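Local atomic coordinates of glutamine amidotransferase domain-containing protein (Streptococcus mutans, PDB entry 3L7N), a protein that probably acts as a class I glutamine amidotransferase, hydrolysing glutamine to release ammonia for transfer to an acceptor that is not known. Residues S29-K32 / K38-K41; D44-L49 / V74-K79; A189-E194 / E211-F216. All blocks are in the same frame, centred on the assembly; numbering follows the deposited sequence.

Contact 1 of 3, residues S29-K32 / K38-K41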
loop_
_atom_site.group_PDB
_atom_site.type_symbol
_atom_site.label_atom_id
_atom_site.label_comp_id
_atom_site.label_asym_id
_atom_site.label_seq_id
_atom_site.Cartn_x
_atom_site.Cartn_y
_atom_site.Cartn_z
ATOM N N SER A 29 14.659 2.448 -8.710
ATOM C CA SER A 29 15.582 2.849 -7.600
ATOM C C SER A 29 14.856 2.728 -6.299
ATOM O O SER A 29 13.663 2.613 -6.299
ATOM C CB SER A 29 16.112 4.275 -7.797
ATOM O OG SER A 29 15.109 5.119 -8.323
ATOM N N MET A 30 15.556 2.735 -5.184
ATOM C CA MET A 30 14.884 2.562 -3.914
ATOM C C MET A 30 15.480 3.411 -2.812
ATOM O O MET A 30 16.610 3.811 -2.898
ATOM C CB MET A 30 14.987 1.163 -3.495
ATOM C CG MET A 30 14.186 0.252 -4.231
ATOM S SD MET A 30 14.984 -1.328 -4.163
ATOM C CE MET A 30 13.619 -2.392 -4.114
ATOM N N THR A 31 14.746 3.612 -1.727
ATOM C CA THR A 31 15.298 4.258 -0.586
ATOM C C THR A 31 14.945 3.399 0.530
ATOM O O THR A 31 13.774 3.185 0.806
ATOM C CB THR A 31 14.660 5.686 -0.364
ATOM O OG1 THR A 31 15.019 6.551 -1.450
ATOM C CG2 THR A 31 15.149 6.295 0.921
ATOM N N LYS A 32 15.905 2.852 1.199
ATOM C CA LYS A 32 15.536 2.010 2.288
ATOM C C LYS A 32 15.661 2.787 3.614
ATOM O O LYS A 32 16.743 2.823 4.212
ATOM C CB LYS A 32 16.365 0.763 2.271
ATOM C CG LYS A 32 16.088 -0.083 1.127
ATOM C CD LYS A 32 17.183 -1.112 0.884
ATOM C CE LYS A 32 16.981 -1.835 -0.438
ATOM N NZ LYS A 32 18.077 -2.724 -0.751
ATOM N N LYS A 38 18.935 8.221 2.822
ATOM C CA LYS A 38 18.312 9.610 2.703
ATOM C C LYS A 38 17.254 9.650 1.585
ATOM O O LYS A 38 17.505 9.186 0.464
ATOM C CB LYS A 38 19.399 10.631 2.415
ATOM C CG LYS A 38 19.841 11.429 3.559
ATOM C CD LYS A 38 19.650 10.764 4.888
ATOM C CE LYS A 38 19.503 11.926 5.949
ATOM N NZ LYS A 38 19.248 11.520 7.345
ATOM N N LEU A 39 16.068 10.181 1.905
ATOM C CA LEU A 39 14.992 10.391 0.899
ATOM C C LEU A 39 15.511 11.240 -0.268
ATOM O O LEU A 39 16.295 12.142 -0.065
ATOM C CB LEU A 39 13.827 11.116 1.536
ATOM C CG LEU A 39 12.473 10.469 1.913
ATOM C CD1 LEU A 39 12.419 8.949 1.860
ATOM C CD2 LEU A 39 12.012 10.987 3.259
ATOM N N PRO A 40 15.017 10.982 -1.491
ATOM C CA PRO A 40 15.384 11.857 -2.587
ATOM C C PRO A 40 15.066 13.296 -2.243
ATOM O O PRO A 40 13.997 13.570 -1.691
ATOM C CB PRO A 40 14.469 11.394 -3.739
ATOM C CG PRO A 40 13.813 10.178 -3.300
ATOM C CD PRO A 40 14.242 9.812 -1.942
ATOM N N LYS A 41 15.941 14.232 -2.616
ATOM C CA LYS A 41 15.574 15.643 -2.472
ATOM C C LYS A 41 14.772 16.236 -3.679
ATOM O O LYS A 41 13.918 17.129 -3.489
ATOM C CB LYS A 41 16.770 16.504 -2.081
ATOM C CG LYS A 41 17.013 16.547 -0.470
ATOM C CD LYS A 41 18.311 15.730 -0.054
ATOM C CE LYS A 41 19.581 16.210 -0.929
ATOM N NZ LYS A 41 20.771 15.266 -0.854
HETATM O O HOH W 1 17.549 7.224 -1.730
#
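Thr-31, in segment 29-32 at the end of edge strand 27-32, has its CA 6.3 Å from CA of Leu-39, the closest such pair across the segments. Residues 38-41 have no regular secondary structure, and no direct hydrogen bond joins the two pieces. Thr-31 points its side chain at the loop and carries the contact with both branches. Its CG2 stands anti to the backbone N, which leaves OG1 beside that N (chi1 -66°). The methyl CG2 lies 3.8 Å from O of Lys-38 and 3.9 Å from CD1 of Leu-39, the two side chains crossing at about a right angle. The hydroxyl OG1 sits 3.4 Å from the ring carbon CD of Pro-40. A water bridges the gap: it lies 2.6 Å from OG1 of Thr-31 and donates to O of Lys-38 at 2.9 Å. Threonine suits this place because one beta carbon offers a methyl to the leucine and a hydroxyl to the water. Proline, without an N-H, presents a carbon there instead. The loop leaving the edge strand is thus laid back against it by apolar contact and one bridging water, all within the class I amidotransferase domain. Strand 2-7 lies next to strand 27-32 in the sheet, with Ile-6 touching Leu-39 and His-4 touching Pro-40, while Ala-72 and Glu-73 of helix 70-82 also pack on Leu-39.

Contact 2 of 3, residues D44-L49 / V74-K79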
loop_
_atom_site.group_PDB
_atom_site.type_symbol
_atom_site.label_atom_id
_atom_site.label_comp_id
_atom_site.label_asym_id
_atom_site.label_seq_id
_atom_site.Cartn_x
_atom_site.Cartn_y
_atom_site.Cartn_z
ATOM N N ASP A 44 12.952 15.008 -9.578
ATOM C CA ASP A 44 13.395 15.005 -11.016
ATOM C C ASP A 44 14.010 13.706 -11.444
ATOM O O ASP A 44 14.200 13.449 -12.679
ATOM C CB ASP A 44 14.395 16.152 -11.274
ATOM C CG ASP A 44 13.776 17.568 -10.965
ATOM O OD1 ASP A 44 12.653 17.901 -11.587
ATOM O OD2 ASP A 44 14.372 18.307 -10.053
ATOM N N ASP A 45 14.370 12.892 -10.460
ATOM C CA ASP A 45 14.999 11.604 -10.738
ATOM C C ASP A 45 14.038 10.442 -10.963
ATOM O O ASP A 45 14.477 9.317 -11.202
ATOM C CB ASP A 45 16.040 11.245 -9.664
ATOM C CG ASP A 45 17.165 12.319 -9.546
ATOM O OD1 ASP A 45 17.767 12.692 -10.607
ATOM O OD2 ASP A 45 17.371 12.849 -8.400
ATOM N N PHE A 46 12.739 10.706 -10.926
ATOM C CA PHE A 46 11.793 9.662 -11.137
ATOM C C PHE A 46 10.478 10.127 -11.841
ATOM O O PHE A 46 10.213 11.316 -11.974
ATOM C CB PHE A 46 11.518 8.887 -9.814
ATOM C CG PHE A 46 10.905 9.729 -8.731
ATOM C CD1 PHE A 46 9.521 10.063 -8.776
ATOM C CD2 PHE A 46 11.666 10.178 -7.668
ATOM C CE1 PHE A 46 8.946 10.830 -7.823
ATOM C CE2 PHE A 46 11.092 10.977 -6.659
ATOM C CZ PHE A 46 9.722 11.313 -6.748
ATOM N N ASP A 47 9.732 9.144 -12.354
ATOM C CA ASP A 47 8.503 9.352 -13.070
ATOM C C ASP A 47 7.350 8.847 -12.209
ATOM O O ASP A 47 6.229 9.301 -12.353
ATOM C CB ASP A 47 8.516 8.543 -14.362
ATOM C CG ASP A 47 9.573 9.026 -15.360
ATOM O OD1 ASP A 47 9.584 10.257 -15.715
ATOM O OD2 ASP A 47 10.345 8.163 -15.872
ATOM N N MET A 48 7.611 7.832 -11.391
ATOM C CA MET A 48 6.595 7.284 -10.560
ATOM C C MET A 48 7.189 6.942 -9.192
ATOM O O MET A 48 8.336 6.559 -9.108
ATOM C CB MET A 48 6.027 6.045 -11.219
ATOM C CG MET A 48 5.172 5.179 -10.353
ATOM S SD MET A 48 4.531 3.759 -11.293
ATOM C CE MET A 48 3.385 3.025 -10.132
ATOM N N LEU A 49 6.393 7.094 -8.126
ATOM C CA LEU A 49 6.864 6.966 -6.758
ATOM C C LEU A 49 5.920 5.953 -6.103
ATOM O O LEU A 49 4.707 6.126 -6.143
ATOM C CB LEU A 49 6.730 8.314 -6.050
ATOM C CG LEU A 49 7.110 8.410 -4.599
ATOM C CD1 LEU A 49 8.587 8.057 -4.380
ATOM C CD2 LEU A 49 6.806 9.815 -4.064
ATOM N N VAL A 74 5.857 12.898 3.783
ATOM C CA VAL A 74 4.683 13.729 3.388
ATOM C C VAL A 74 5.078 14.860 2.383
ATOM O O VAL A 74 4.484 14.979 1.286
ATOM C CB VAL A 74 3.944 14.322 4.585
ATOM C CG1 VAL A 74 2.872 15.291 4.102
ATOM C CG2 VAL A 74 3.327 13.205 5.467
ATOM N N LYS A 75 6.109 15.604 2.685
ATOM C CA LYS A 75 6.512 16.636 1.745
ATOM C C LYS A 75 6.930 16.056 0.434
ATOM O O LYS A 75 6.681 16.644 -0.628
ATOM C CB LYS A 75 7.618 17.508 2.307
ATOM C CG LYS A 75 7.276 18.170 3.601
ATOM C CD LYS A 75 7.849 19.638 3.641
ATOM C CE LYS A 75 7.723 20.245 5.096
ATOM N NZ LYS A 75 8.993 20.943 5.460
ATOM N N LEU A 76 7.604 14.913 0.468
ATOM C CA LEU A 76 8.079 14.320 -0.804
ATOM C C LEU A 76 6.841 13.935 -1.673
ATOM O O LEU A 76 6.788 14.255 -2.902
ATOM C CB LEU A 76 9.012 13.124 -0.551
ATOM C CG LEU A 76 9.254 12.247 -1.732
ATOM C CD1 LEU A 76 10.245 12.828 -2.651
ATOM C CD2 LEU A 76 9.699 10.917 -1.285
ATOM N N ILE A 77 5.792 13.346 -1.025
ATOM C CA ILE A 77 4.515 13.084 -1.751
ATOM C C ILE A 77 3.916 14.405 -2.365
ATOM O O ILE A 77 3.577 14.460 -3.543
ATOM C CB ILE A 77 3.498 12.410 -0.907
ATOM C CG1 ILE A 77 3.852 10.964 -0.680
ATOM C CG2 ILE A 77 2.162 12.441 -1.590
ATOM C CD1 ILE A 77 3.433 10.493 0.641
ATOM N N GLN A 78 3.847 15.454 -1.576
ATOM C CA GLN A 78 3.282 16.659 -2.054
ATOM C C GLN A 78 4.038 17.232 -3.224
ATOM O O GLN A 78 3.396 17.708 -4.211
ATOM C CB GLN A 78 3.210 17.654 -0.961
ATOM C CG GLN A 78 2.303 17.303 0.070
ATOM C CD GLN A 78 2.491 18.119 1.222
ATOM O OE1 GLN A 78 1.661 18.173 2.078
ATOM N NE2 GLN A 78 3.605 18.801 1.275
ATOM N N LYS A 79 5.414 17.250 -3.131
ATOM C CA LYS A 79 6.256 17.688 -4.289
ATOM C C LYS A 79 5.951 16.841 -5.459
ATOM O O LYS A 79 5.771 17.335 -6.566
ATOM C CB LYS A 79 7.764 17.635 -3.970
ATOM C CG LYS A 79 8.210 18.581 -2.720
ATOM C CD LYS A 79 9.800 18.833 -2.666
ATOM C CE LYS A 79 10.363 19.671 -3.976
ATOM N NZ LYS A 79 11.800 19.213 -4.459
#
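The first strand and the helix of a beta-alpha-beta unit, strand 48-51, helix 70-82 and strand 86-90, meet here through Leu-49 and Leu-76, with Phe-46 joining from the loop before the strand. The nearest CA atoms are those of Leu-49 and Ile-77, 8.2 Å apart, room enough for a layer of side chains between sheet and helix. CD2 of Leu-49 rests 4.2 Å from CD2 of Leu-76, the two leucines meeting at a slant. Both reach out with CG anti to the backbone N (chi1 178° and 165°), extending their forked ends into the gap. CD1 of Leu-76 then comes to the edge of the Phe-46 ring, close to its plane, 4.4 Å from CZ. One face of that ring carries CD1 of Leu-49, 4.2 Å above the plane and offset toward the rim. Leu-76 thus touches both partners with different methyls, while Leu-49 turns one methyl to the helix and the other to the ring. Ile-6 of strand 2-7 packs on both leucines. All three residues are buried and meet through carbon alone, so hydrophobic and van der Waals forces hold helix 70-82 against the sheet, with no hydrogen bond between the two segments.

Contact 3 of 3, residues A189-E194 / E211-F216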
loop_
_atom_site.group_PDB
_atom_site.type_symbol
_atom_site.label_atom_id
_atom_site.label_comp_id
_atom_site.label_asym_id
_atom_site.label_seq_id
_atom_site.Cartn_x
_atom_site.Cartn_y
_atom_site.Cartn_z
ATOM N N ALA A 189 7.595 -13.572 5.808
ATOM C CA ALA A 189 8.399 -12.598 6.600
ATOM C C ALA A 189 7.494 -11.831 7.586
ATOM O O ALA A 189 7.902 -11.556 8.771
ATOM C CB ALA A 189 9.199 -11.647 5.696
ATOM N N LEU A 190 6.235 -11.579 7.149
ATOM C CA LEU A 190 5.270 -10.872 7.989
ATOM C C LEU A 190 4.875 -11.702 9.166
ATOM O O LEU A 190 4.908 -11.215 10.334
ATOM C CB LEU A 190 4.038 -10.416 7.181
ATOM C CG LEU A 190 4.305 -9.074 6.463
ATOM C CD1 LEU A 190 3.417 -8.852 5.266
ATOM C CD2 LEU A 190 4.266 -7.923 7.429
ATOM N N ILE A 191 4.604 -12.985 8.920
ATOM C CA ILE A 191 4.300 -13.922 10.028
ATOM C C ILE A 191 5.421 -13.965 11.058
ATOM O O ILE A 191 5.158 -14.004 12.243
ATOM C CB ILE A 191 3.974 -15.346 9.509
ATOM C CG1 ILE A 191 2.642 -15.338 8.761
ATOM C CG2 ILE A 191 3.977 -16.380 10.670
ATOM C CD1 ILE A 191 2.487 -16.453 7.809
ATOM N N ALA A 192 6.683 -13.908 10.584
ATOM C CA ALA A 192 7.851 -13.990 11.464
ATOM C C ALA A 192 7.933 -12.807 12.336
ATOM O O ALA A 192 8.415 -12.887 13.429
ATOM C CB ALA A 192 9.101 -14.135 10.662
ATOM N N GLN A 193 7.450 -11.666 11.842
ATOM C CA GLN A 193 7.438 -10.406 12.656
ATOM C C GLN A 193 6.246 -10.306 13.657
ATOM O O GLN A 193 6.338 -9.609 14.664
ATOM C CB GLN A 193 7.516 -9.146 11.761
ATOM C CG GLN A 193 8.139 -7.939 12.491
ATOM C CD GLN A 193 9.686 -8.193 12.933
ATOM O OE1 GLN A 193 10.357 -9.153 12.457
ATOM N NE2 GLN A 193 10.205 -7.321 13.800
ATOM N N GLU A 194 5.150 -11.015 13.365
ATOM C CA GLU A 194 3.910 -10.854 14.136
ATOM C C GLU A 194 3.949 -11.531 15.464
ATOM O O GLU A 194 4.017 -12.748 15.546
ATOM C CB GLU A 194 2.693 -11.339 13.345
ATOM C CG GLU A 194 1.341 -10.802 13.887
ATOM C CD GLU A 194 1.320 -9.253 14.053
ATOM O OE1 GLU A 194 1.172 -8.519 13.018
ATOM O OE2 GLU A 194 1.485 -8.776 15.212
ATOM N N GLU A 211 -1.075 -20.775 8.811
ATOM C CA GLU A 211 -1.294 -21.824 7.827
ATOM C C GLU A 211 -2.238 -21.382 6.699
ATOM O O GLU A 211 -2.033 -21.735 5.500
ATOM C CB GLU A 211 -1.822 -23.102 8.511
ATOM C CG GLU A 211 -2.217 -24.271 7.506
ATOM C CD GLU A 211 -1.687 -25.684 7.973
ATOM O OE1 GLU A 211 -1.338 -25.844 9.189
ATOM O OE2 GLU A 211 -1.611 -26.615 7.120
ATOM N N GLU A 212 -3.278 -20.648 7.069
ATOM C CA GLU A 212 -4.261 -20.184 6.091
ATOM C C GLU A 212 -3.630 -19.267 5.105
ATOM O O GLU A 212 -3.849 -19.392 3.901
ATOM C CB GLU A 212 -5.410 -19.480 6.777
ATOM C CG GLU A 212 -6.644 -20.293 6.839
ATOM C CD GLU A 212 -7.592 -19.801 7.881
ATOM O OE1 GLU A 212 -7.138 -19.408 9.004
ATOM O OE2 GLU A 212 -8.800 -19.777 7.587
ATOM N N MET A 213 -2.794 -18.367 5.610
ATOM C CA MET A 213 -2.109 -17.390 4.762
ATOM C C MET A 213 -0.984 -17.990 3.991
ATOM O O MET A 213 -0.781 -17.668 2.786
ATOM C CB MET A 213 -1.625 -16.235 5.579
ATOM C CG MET A 213 -2.722 -15.524 6.201
ATOM S SD MET A 213 -2.253 -14.041 6.981
ATOM C CE MET A 213 -1.465 -14.608 8.485
ATOM N N GLN A 214 -0.246 -18.881 4.652
ATOM C CA GLN A 214 0.970 -19.403 4.100
ATOM C C GLN A 214 0.714 -20.332 2.890
ATOM O O GLN A 214 1.484 -20.324 1.909
ATOM C CB GLN A 214 1.751 -20.100 5.162
ATOM C CG GLN A 214 3.094 -20.433 4.746
ATOM C CD GLN A 214 4.030 -19.244 4.800
ATOM O OE1 GLN A 214 4.473 -18.815 5.915
ATOM N NE2 GLN A 214 4.394 -18.689 3.580
ATOM N N THR A 215 -0.427 -21.039 2.916
ATOM C CA THR A 215 -0.769 -22.031 1.848
ATOM C C THR A 215 -1.538 -21.407 0.717
ATOM O O THR A 215 -1.727 -22.030 -0.314
ATOM C CB THR A 215 -1.600 -23.180 2.405
ATOM O OG1 THR A 215 -2.764 -22.646 3.038
ATOM C CG2 THR A 215 -0.772 -23.997 3.454
ATOM N N PHE A 216 -1.986 -20.164 0.917
ATOM C CA PHE A 216 -2.926 -19.509 0.002
ATOM C C PHE A 216 -2.245 -19.244 -1.367
ATOM O O PHE A 216 -1.043 -19.205 -1.446
ATOM C CB PHE A 216 -3.462 -18.198 0.648
ATOM C CG PHE A 216 -4.472 -17.503 -0.168
ATOM C CD1 PHE A 216 -5.822 -17.737 0.027
ATOM C CD2 PHE A 216 -4.075 -16.600 -1.201
ATOM C CE1 PHE A 216 -6.829 -17.080 -0.848
ATOM C CE2 PHE A 216 -5.046 -15.928 -2.050
ATOM C CZ PHE A 216 -6.401 -16.169 -1.874
#
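Side-chain torsions on both helices bring Ile-191 against Met-213 and Gln-214. In Ile-191, CG1 lies anti to the carbonyl carbon (chi1 -69°), and the nearly extended next bond carries CD1 outward from helix 184-193. Met-213 begins with its CG in the same relation to its own carbonyl carbon, but its chain bends at the last torsion (chi3 -76°), which swings the terminal methyl round toward the isoleucine. CG of Gln-214 leaves opposite the backbone N, and the chain then folds at chi2 (79°); although its CB does not point at the other helix, this bend brings the amide end nearer. CE of Met-213 meets CG1 of Ile-191 at 4.2 Å, the two chains running past each other in opposite directions. Farther out, CD1 of Ile-191 approaches OE1 of Gln-214 at 3.6 Å, a van der Waals contact between a methyl and an amide oxygen. The nearest CA atoms, those of Ile-191 and Gln-214, are 8.7 Å apart. O of Glu-211 accepts hydrogen bonds from N and OG1 of Thr-215, OG1 at 2.7 Å, so that one carbonyl is gripped twice. The contact joins helix 184-193 to the short helix 210-214, and Trp-142 of strand 136-143 and Leu-197 of helix 197-203 also touch Met-213. No hydrogen bond links the two segments: flexible methionine and branched isoleucine supply the apolar part of the join, and glutamine suits this partly exposed margin because its long side chain lets OE1 reach the isoleucine methyl while NE2 makes a weak hydrogen bond to O of Pro-184.

How the contacts relate
Along the chain the three contacts follow in series. Contacts 1 and 2, centres about 10 Å apart, reach the same mixed sheet through strands 27-32 and 48-51, with strand 2-7 between them. NZ of Lys-79 and O of Lys-41 join them by a probable hydrogen bond of 3.1 Å. Contact 3 stands apart, its centre about 28 Å from that of contact 1 and about 32 Å from that of contact 2, across the chain's centre from contact 2. The first two share a patch of packing at one end of the sheet, where helix 70-82 touches Leu-39 and carries Leu-76. Strand 86-90 leads into a probable nucleophile elbow (Gly-89, Cys-91, Gly-93), consistent with a class I amidotransferase.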